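Local coordinates for protein putative glutathionylspermidine synthase (Methylobacillus flagellatus, PDB 3N6X) that is probably an ATP-grasp ligase that would use ATP to join a carboxylate to an amine, at residues T416-R430 and A445-V458. Sequence-based numbering, arbitrary orientation.
Sequences TLVETGIAPRHVDLR and ALCRVALREGSLVV
R430 and L446 bond to each other through both backbone N-H groups, as do D428 and R448 two residues along, pairing strands 423-430 and 446-450 as antiparallel neighbours in the large mixed sheet of this circularly permuted ATP-grasp protein. Where strand 446-450 ends, R425 reaches across to the loop that follows. R425 CB sits 3.8 Å from V449 CG2; CG and CD pass on beside A450 O and L451 O, the chain bending at chi2 (-64°). R425 NE then donates a hydrogen bond to L451 O at 2.7 Å (147° at the hydrogen), the oxygen in the guanidinium plane but NE above the carbonyl plane, not on a lone pair. NH1 turns back to its own strand, bonding P424 O in the guanidinium plane, while NH2 lies against E453 CB. V418 CG1 lies over the rim of one face of the R425 guanidinium and E453 CA over the rim of the opposite face. With a leucine at R425, L451 O and P424 O would probably both lose a donor. H426 takes L456 CD2 squarely over its ring, 3.7 Å from the centroid, a CH-pi contact. Beyond it, D428 OD2 comes over a face of the R448 guanidinium, its salt bridge to R448 NH2 2.6 Å long and the two planes 60° apart, and V458 CG2 packs 3.4 Å from that same D428 OD2.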
ATOM      1  N   THR A 416      -8.144   0.681 -21.095  1.00 64.71           N
ATOM      2  CA  THR A 416      -9.013  -0.220 -20.364  1.00 65.23           C
ATOM      3  C   THR A 416     -10.187  -0.582 -21.249  1.00 73.26           C
ATOM      4  O   THR A 416     -10.720   0.282 -21.958  1.00 73.27           O
ATOM      5  CB  THR A 416      -9.469   0.471 -19.060  1.00 67.28           C
ATOM      6  OG1 THR A 416      -8.346   1.103 -18.443  1.00 63.56           O
ATOM      7  CG2 THR A 416     -10.128  -0.487 -18.077  1.00 63.76           C
ATOM      8  N   LEU A 417     -10.594  -1.856 -21.221  1.00 72.18           N
ATOM      9  CA  LEU A 417     -11.723  -2.315 -22.015  1.00 73.13           C
ATOM     10  C   LEU A 417     -13.046  -1.870 -21.397  1.00 79.10           C
ATOM     11  O   LEU A 417     -13.411  -2.318 -20.305  1.00 78.97           O
ATOM     12  CB  LEU A 417     -11.682  -3.840 -22.213  1.00 73.24           C
ATOM     13  CG  LEU A 417     -10.657  -4.338 -23.229  1.00 78.05           C
ATOM     14  CD1 LEU A 417     -10.151  -5.699 -22.857  1.00 78.50           C
ATOM     15  CD2 LEU A 417     -11.236  -4.353 -24.629  1.00 80.38           C
ATOM     16  N   VAL A 418     -13.728  -0.931 -22.074  1.00 76.64           N
ATOM     17  CA  VAL A 418     -15.027  -0.382 -21.653  1.00 76.63           C
ATOM     18  C   VAL A 418     -16.120  -0.731 -22.703  1.00 80.60           C
ATOM     19  O   VAL A 418     -15.811  -1.389 -23.699  1.00 79.61           O
ATOM     20  CB  VAL A 418     -14.948   1.148 -21.360  1.00 80.47           C
ATOM     21  CG1 VAL A 418     -13.968   1.440 -20.224  1.00 80.12           C
ATOM     22  CG2 VAL A 418     -14.577   1.934 -22.614  1.00 80.31           C
ATOM     23  N   GLU A 419     -17.392  -0.320 -22.456  1.00 78.37           N
ATOM     24  CA  GLU A 419     -18.534  -0.599 -23.349  1.00 78.78           C
ATOM     25  C   GLU A 419     -18.275  -0.197 -24.821  1.00 84.44           C
ATOM     26  O   GLU A 419     -18.523  -0.997 -25.725  1.00 84.23           O
ATOM     27  CB  GLU A 419     -19.815   0.069 -22.822  1.00 80.05           C
ATOM     28  N   THR A 420     -17.738   1.022 -25.048  1.00 82.11           N
ATOM     29  CA  THR A 420     -17.439   1.547 -26.395  1.00 82.31           C
ATOM     30  C   THR A 420     -16.186   0.905 -27.048  1.00 85.92           C
ATOM     31  O   THR A 420     -16.011   1.002 -28.267  1.00 85.88           O
ATOM     32  CB  THR A 420     -17.348   3.092 -26.374  1.00 92.48           C
ATOM     33  OG1 THR A 420     -16.403   3.500 -25.376  1.00 93.21           O
ATOM     34  CG2 THR A 420     -18.700   3.758 -26.126  1.00 90.95           C
ATOM     35  N   GLY A 421     -15.330   0.288 -26.233  1.00 81.71           N
ATOM     36  CA  GLY A 421     -14.110  -0.356 -26.706  1.00 81.19           C
ATOM     37  C   GLY A 421     -12.937  -0.199 -25.761  1.00 84.40           C
ATOM     38  O   GLY A 421     -13.067  -0.439 -24.562  1.00 83.32           O
ATOM     39  N   ILE A 422     -11.770   0.180 -26.306  1.00 81.13           N
ATOM     40  CA  ILE A 422     -10.563   0.414 -25.514  1.00 81.24           C
ATOM     41  C   ILE A 422     -10.445   1.922 -25.257  1.00 84.84           C
ATOM     42  O   ILE A 422     -10.064   2.679 -26.159  1.00 84.77           O
ATOM     43  CB  ILE A 422      -9.290  -0.189 -26.206  1.00 84.77           C
ATOM     44  CG1 ILE A 422      -9.446  -1.705 -26.442  1.00 85.75           C
ATOM     45  CG2 ILE A 422      -8.016   0.104 -25.398  1.00 85.54           C
ATOM     46  CD1 ILE A 422      -9.091  -2.160 -27.842  1.00 97.12           C
ATOM     47  N   ALA A 423     -10.844   2.368 -24.049  1.00 80.27           N
ATOM     48  CA  ALA A 423     -10.816   3.790 -23.695  1.00 79.17           C
ATOM     49  C   ALA A 423      -9.912   4.070 -22.503  1.00 79.20           C
ATOM     50  O   ALA A 423      -9.786   3.221 -21.619  1.00 78.59           O
ATOM     51  CB  ALA A 423     -12.224   4.288 -23.409  1.00 80.07           C
ATOM     52  N   PRO A 424      -9.307   5.283 -22.431  1.00 73.33           N
ATOM     53  CA  PRO A 424      -8.445   5.603 -21.282  1.00 71.74           C
ATOM     54  C   PRO A 424      -9.220   5.660 -19.965  1.00 70.78           C
ATOM     55  O   PRO A 424     -10.313   6.228 -19.915  1.00 70.29           O
ATOM     56  CB  PRO A 424      -7.872   6.984 -21.645  1.00 73.86           C
ATOM     57  CG  PRO A 424      -8.076   7.123 -23.116  1.00 78.98           C
ATOM     58  CD  PRO A 424      -9.343   6.398 -23.399  1.00 74.90           C
ATOM     59  N   ARG A 425      -8.667   5.026 -18.905  1.00 62.99           N
ATOM     60  CA  ARG A 425      -9.243   5.039 -17.556  1.00 60.50           C
ATOM     61  C   ARG A 425      -8.163   5.317 -16.510  1.00 62.44           C
ATOM     62  O   ARG A 425      -7.004   4.947 -16.704  1.00 61.91           O
ATOM     63  CB  ARG A 425      -9.999   3.739 -17.245  1.00 56.44           C
ATOM     64  CG  ARG A 425     -11.306   3.575 -18.032  1.00 62.06           C
ATOM     65  CD  ARG A 425     -12.324   4.646 -17.686  1.00 67.02           C
ATOM     66  NE  ARG A 425     -13.612   4.434 -18.353  1.00 72.66           N
ATOM     67  CZ  ARG A 425     -13.934   4.947 -19.538  1.00 84.41           C
ATOM     68  NH1 ARG A 425     -13.046   5.651 -20.228  1.00 69.34           N
ATOM     69  NH2 ARG A 425     -15.137   4.733 -20.055  1.00 70.51           N
ATOM     70  N   HIS A 426      -8.535   6.005 -15.422  1.00 57.32           N
ATOM     71  CA  HIS A 426      -7.594   6.402 -14.373  1.00 55.28           C
ATOM     72  C   HIS A 426      -7.094   5.221 -13.540  1.00 52.81           C
ATOM     73  O   HIS A 426      -7.876   4.355 -13.145  1.00 50.16           O
ATOM     74  CB  HIS A 426      -8.200   7.504 -13.486  1.00 56.23           C
ATOM     75  CG  HIS A 426      -8.493   8.776 -14.228  1.00 59.92           C
ATOM     76  ND1 HIS A 426      -7.475   9.555 -14.765  1.00 61.91           N
ATOM     77  CD2 HIS A 426      -9.680   9.368 -14.495  1.00 61.81           C
ATOM     78  CE1 HIS A 426      -8.077  10.578 -15.350  1.00 61.25           C
ATOM     79  NE2 HIS A 426      -9.403  10.512 -15.210  1.00 61.65           N
ATOM     80  N   VAL A 427      -5.779   5.187 -13.290  1.00 47.75           N
ATOM     81  CA  VAL A 427      -5.136   4.121 -12.502  1.00 46.64           C
ATOM     82  C   VAL A 427      -4.255   4.688 -11.395  1.00 50.36           C
ATOM     83  O   VAL A 427      -3.717   5.799 -11.522  1.00 49.55           O
ATOM     84  CB  VAL A 427      -4.293   3.149 -13.392  1.00 49.24           C
ATOM     85  CG1 VAL A 427      -5.182   2.247 -14.239  1.00 48.84           C
ATOM     86  CG2 VAL A 427      -3.290   3.911 -14.260  1.00 48.43           C
ATOM     87  N   ASP A 428      -3.995   3.869 -10.376  1.00 46.37           N
ATOM     88  CA  ASP A 428      -2.980   4.163  -9.381  1.00 45.60           C
ATOM     89  C   ASP A 428      -2.120   2.908  -9.145  1.00 49.16           C
ATOM     90  O   ASP A 428      -2.483   1.818  -9.611  1.00 47.95           O
ATOM     91  CB  ASP A 428      -3.570   4.772  -8.094  1.00 47.14           C
ATOM     92  CG  ASP A 428      -4.149   3.802  -7.091  1.00 59.54           C
ATOM     93  OD1 ASP A 428      -4.309   2.617  -7.435  1.00 60.44           O
ATOM     94  OD2 ASP A 428      -4.469   4.237  -5.967  1.00 69.06           O
ATOM     95  N   LEU A 429      -0.963   3.070  -8.488  1.00 44.63           N
ATOM     96  CA  LEU A 429       0.007   2.002  -8.333  1.00 43.48           C
ATOM     97  C   LEU A 429       0.453   1.830  -6.878  1.00 44.17           C
ATOM     98  O   LEU A 429       0.855   2.806  -6.236  1.00 44.25           O
ATOM     99  CB  LEU A 429       1.223   2.350  -9.221  1.00 44.22           C
ATOM    100  CG  LEU A 429       2.110   1.199  -9.652  1.00 50.38           C
ATOM    101  CD1 LEU A 429       1.424   0.347 -10.728  1.00 50.38           C
ATOM    102  CD2 LEU A 429       3.439   1.710 -10.158  1.00 53.31           C
ATOM    103  N   ARG A 430       0.429   0.592  -6.370  1.00 37.92           N
ATOM    104  CA  ARG A 430       0.934   0.313  -5.030  1.00 36.41           C
ATOM    105  C   ARG A 430       2.058  -0.749  -5.003  1.00 39.83           C
ATOM    106  O   ARG A 430       1.779  -1.938  -4.871  1.00 40.54           O
ATOM    107  CB  ARG A 430      -0.193  -0.039  -4.035  1.00 36.19           C
ATOM    108  CG  ARG A 430       0.317  -0.138  -2.578  1.00 45.00           C
ATOM    109  CD  ARG A 430      -0.671  -0.795  -1.634  1.00 49.88           C
ATOM    110  NE  ARG A 430      -1.579   0.183  -1.031  1.00 59.52           N
ATOM    111  CZ  ARG A 430      -2.300  -0.044   0.062  1.00 77.13           C
ATOM    112  NH1 ARG A 430      -2.216  -1.209   0.692  1.00 71.06           N
ATOM    113  NH2 ARG A 430      -3.109   0.894   0.535  1.00 63.49           N
ATOM    114  N   ALA A 445       3.600  -4.574  -8.599  1.00 35.55           N
ATOM    115  CA  ALA A 445       2.762  -3.652  -7.850  1.00 35.62           C
ATOM    116  C   ALA A 445       1.293  -3.985  -8.042  1.00 42.67           C
ATOM    117  O   ALA A 445       0.913  -4.580  -9.059  1.00 42.81           O
ATOM    118  CB  ALA A 445       3.021  -2.214  -8.311  1.00 35.93           C
ATOM    119  N   LEU A 446       0.457  -3.568  -7.089  1.00 40.17           N
ATOM    120  CA  LEU A 446      -0.969  -3.680  -7.255  1.00 40.05           C
ATOM    121  C   LEU A 446      -1.423  -2.459  -8.051  1.00 44.06           C
ATOM    122  O   LEU A 446      -1.113  -1.344  -7.676  1.00 44.20           O
ATOM    123  CB  LEU A 446      -1.685  -3.729  -5.883  1.00 40.15           C
ATOM    124  CG  LEU A 446      -3.228  -3.577  -5.917  1.00 43.70           C
ATOM    125  CD1 LEU A 446      -3.886  -4.710  -6.715  1.00 42.98           C
ATOM    126  CD2 LEU A 446      -3.798  -3.513  -4.527  1.00 44.88           C
ATOM    127  N   CYS A 447      -2.087  -2.671  -9.176  1.00 41.85           N
ATOM    128  CA  CYS A 447      -2.619  -1.569  -9.954  1.00 41.24           C
ATOM    129  C   CYS A 447      -4.129  -1.573  -9.867  1.00 45.20           C
ATOM    130  O   CYS A 447      -4.753  -2.601 -10.103  1.00 44.06           O
ATOM    131  CB  CYS A 447      -2.140  -1.627 -11.397  1.00 41.07           C
ATOM    132  SG  CYS A 447      -2.838  -0.340 -12.456  1.00 44.77           S
ATOM    133  N   ARG A 448      -4.712  -0.442  -9.469  1.00 43.17           N
ATOM    134  CA  ARG A 448      -6.160  -0.288  -9.343  1.00 42.93           C
ATOM    135  C   ARG A 448      -6.660   0.642 -10.417  1.00 48.95           C
ATOM    136  O   ARG A 448      -5.971   1.608 -10.767  1.00 48.34           O
ATOM    137  CB  ARG A 448      -6.533   0.233  -7.962  1.00 41.30           C
ATOM    138  CG  ARG A 448      -6.283  -0.771  -6.848  1.00 49.29           C
ATOM    139  CD  ARG A 448      -6.642  -0.191  -5.504  1.00 58.61           C
ATOM    140  NE  ARG A 448      -5.651   0.787  -5.046  1.00 77.05           N
ATOM    141  CZ  ARG A 448      -5.946   1.864  -4.320  1.00 95.05           C
ATOM    142  NH1 ARG A 448      -7.202   2.114  -3.968  1.00 83.20           N
ATOM    143  NH2 ARG A 448      -4.985   2.690  -3.928  1.00 81.33           N
ATOM    144  N   VAL A 449      -7.825   0.328 -10.997  1.00 47.45           N
ATOM    145  CA  VAL A 449      -8.376   1.120 -12.104  1.00 48.31           C
ATOM    146  C   VAL A 449      -9.789   1.644 -11.797  1.00 53.52           C
ATOM    147  O   VAL A 449     -10.616   0.912 -11.241  1.00 52.50           O
ATOM    148  CB  VAL A 449      -8.300   0.343 -13.465  1.00 51.62           C
ATOM    149  CG1 VAL A 449      -9.057  -0.982 -13.402  1.00 51.04           C
ATOM    150  CG2 VAL A 449      -8.791   1.201 -14.633  1.00 51.41           C
ATOM    151  N   ALA A 450     -10.045   2.926 -12.132  1.00 51.41           N
ATOM    152  CA  ALA A 450     -11.367   3.548 -11.992  1.00 52.13           C
ATOM    153  C   ALA A 450     -12.117   3.327 -13.311  1.00 56.43           C
ATOM    154  O   ALA A 450     -11.881   4.042 -14.292  1.00 55.78           O
ATOM    155  CB  ALA A 450     -11.221   5.042 -11.702  1.00 52.91           C
ATOM    156  N   LEU A 451     -12.937   2.262 -13.359  1.00 54.13           N
ATOM    157  CA  LEU A 451     -13.632   1.804 -14.571  1.00 54.83           C
ATOM    158  C   LEU A 451     -14.664   2.783 -15.149  1.00 62.30           C
ATOM    159  O   LEU A 451     -14.737   2.923 -16.373  1.00 61.51           O
ATOM    160  CB  LEU A 451     -14.250   0.402 -14.353  1.00 54.33           C
ATOM    161  CG  LEU A 451     -13.241  -0.728 -14.008  1.00 57.73           C
ATOM    162  CD1 LEU A 451     -13.933  -1.913 -13.369  1.00 57.06           C
ATOM    163  CD2 LEU A 451     -12.454  -1.162 -15.232  1.00 58.91           C
ATOM    164  N   ARG A 452     -15.466   3.453 -14.281  1.00 62.20           N
ATOM    165  CA  ARG A 452     -16.498   4.410 -14.722  1.00 63.25           C
ATOM    166  C   ARG A 452     -15.869   5.625 -15.419  1.00 69.26           C
ATOM    167  O   ARG A 452     -14.820   6.107 -14.984  1.00 68.66           O
ATOM    168  CB  ARG A 452     -17.368   4.848 -13.540  1.00 66.00           C
ATOM    169  CG  ARG A 452     -18.656   5.570 -13.951  1.00 83.12           C
ATOM    170  CD  ARG A 452     -19.237   6.388 -12.811  1.00 99.34           C
ATOM    171  NE  ARG A 452     -18.479   7.623 -12.577  1.00110.31           N
ATOM    172  CZ  ARG A 452     -18.418   8.248 -11.404  1.00126.83           C
ATOM    173  NH1 ARG A 452     -19.062   7.760 -10.349  1.00114.15           N
ATOM    174  NH2 ARG A 452     -17.709   9.362 -11.275  1.00114.47           N
ATOM    175  N   GLU A 453     -16.492   6.096 -16.523  1.00 67.73           N
ATOM    176  CA  GLU A 453     -15.971   7.227 -17.307  1.00 68.64           C
ATOM    177  C   GLU A 453     -15.899   8.522 -16.482  1.00 72.85           C
ATOM    178  O   GLU A 453     -16.877   8.904 -15.836  1.00 72.65           O
ATOM    179  CB  GLU A 453     -16.804   7.439 -18.580  1.00 70.36           C
ATOM    180  CG  GLU A 453     -16.096   8.274 -19.636  1.00 81.88           C
ATOM    181  CD  GLU A 453     -16.958   8.664 -20.820  1.00101.55           C
ATOM    182  OE1 GLU A 453     -17.582   7.761 -21.423  1.00 98.88           O
ATOM    183  OE2 GLU A 453     -16.988   9.868 -21.161  1.00 94.36           O
ATOM    184  N   GLY A 454     -14.722   9.148 -16.479  1.00 69.20           N
ATOM    185  CA  GLY A 454     -14.475  10.387 -15.749  1.00 68.87           C
ATOM    186  C   GLY A 454     -14.159  10.214 -14.272  1.00 72.55           C
ATOM    187  O   GLY A 454     -13.688  11.159 -13.628  1.00 72.85           O
ATOM    188  N   SER A 455     -14.408   9.003 -13.719  1.00 67.85           N
ATOM    189  CA  SER A 455     -14.182   8.705 -12.301  1.00 67.88           C
ATOM    190  C   SER A 455     -12.701   8.668 -11.909  1.00 73.71           C
ATOM    191  O   SER A 455     -11.859   8.231 -12.695  1.00 74.00           O
ATOM    192  CB  SER A 455     -14.855   7.392 -11.914  1.00 70.23           C
ATOM    193  OG  SER A 455     -14.679   7.093 -10.538  1.00 75.38           O
ATOM    194  N   LEU A 456     -12.401   9.098 -10.672  1.00 70.69           N
ATOM    195  CA  LEU A 456     -11.056   9.047 -10.088  1.00 70.51           C
ATOM    196  C   LEU A 456     -11.089   8.145  -8.856  1.00 75.28           C
ATOM    197  O   LEU A 456     -10.129   8.096  -8.091  1.00 75.05           O
ATOM    198  CB  LEU A 456     -10.567  10.459  -9.723  1.00 70.49           C
ATOM    199  CG  LEU A 456     -10.422  11.425 -10.901  1.00 75.43           C
ATOM    200  CD1 LEU A 456     -10.739  12.841 -10.488  1.00 75.54           C
ATOM    201  CD2 LEU A 456      -9.042  11.343 -11.509  1.00 78.20           C
ATOM    202  N   VAL A 457     -12.196   7.409  -8.686  1.00 73.43           N
ATOM    203  CA  VAL A 457     -12.386   6.480  -7.577  1.00 74.63           C
ATOM    204  C   VAL A 457     -11.891   5.071  -7.988  1.00 81.02           C
ATOM    205  O   VAL A 457     -12.656   4.270  -8.550  1.00 80.45           O
ATOM    206  CB  VAL A 457     -13.864   6.480  -7.056  1.00 78.80           C
ATOM    207  CG1 VAL A 457     -14.036   5.535  -5.862  1.00 78.67           C
ATOM    208  CG2 VAL A 457     -14.319   7.894  -6.692  1.00 78.60           C
ATOM    209  N   VAL A 458     -10.585   4.798  -7.746  1.00 79.01           N
ATOM    210  CA  VAL A 458      -9.966   3.498  -8.052  1.00 79.17           C
ATOM    211  C   VAL A 458     -10.400   2.459  -7.022  1.00 87.04           C
ATOM    212  O   VAL A 458     -10.190   1.257  -7.219  1.00 87.07           O
ATOM    213  CB  VAL A 458      -8.420   3.586  -8.174  1.00 81.97           C
ATOM    214  CG1 VAL A 458      -8.012   4.495  -9.326  1.00 81.39           C
ATOM    215  CG2 VAL A 458      -7.781   4.041  -6.864  1.00 81.72           C
TER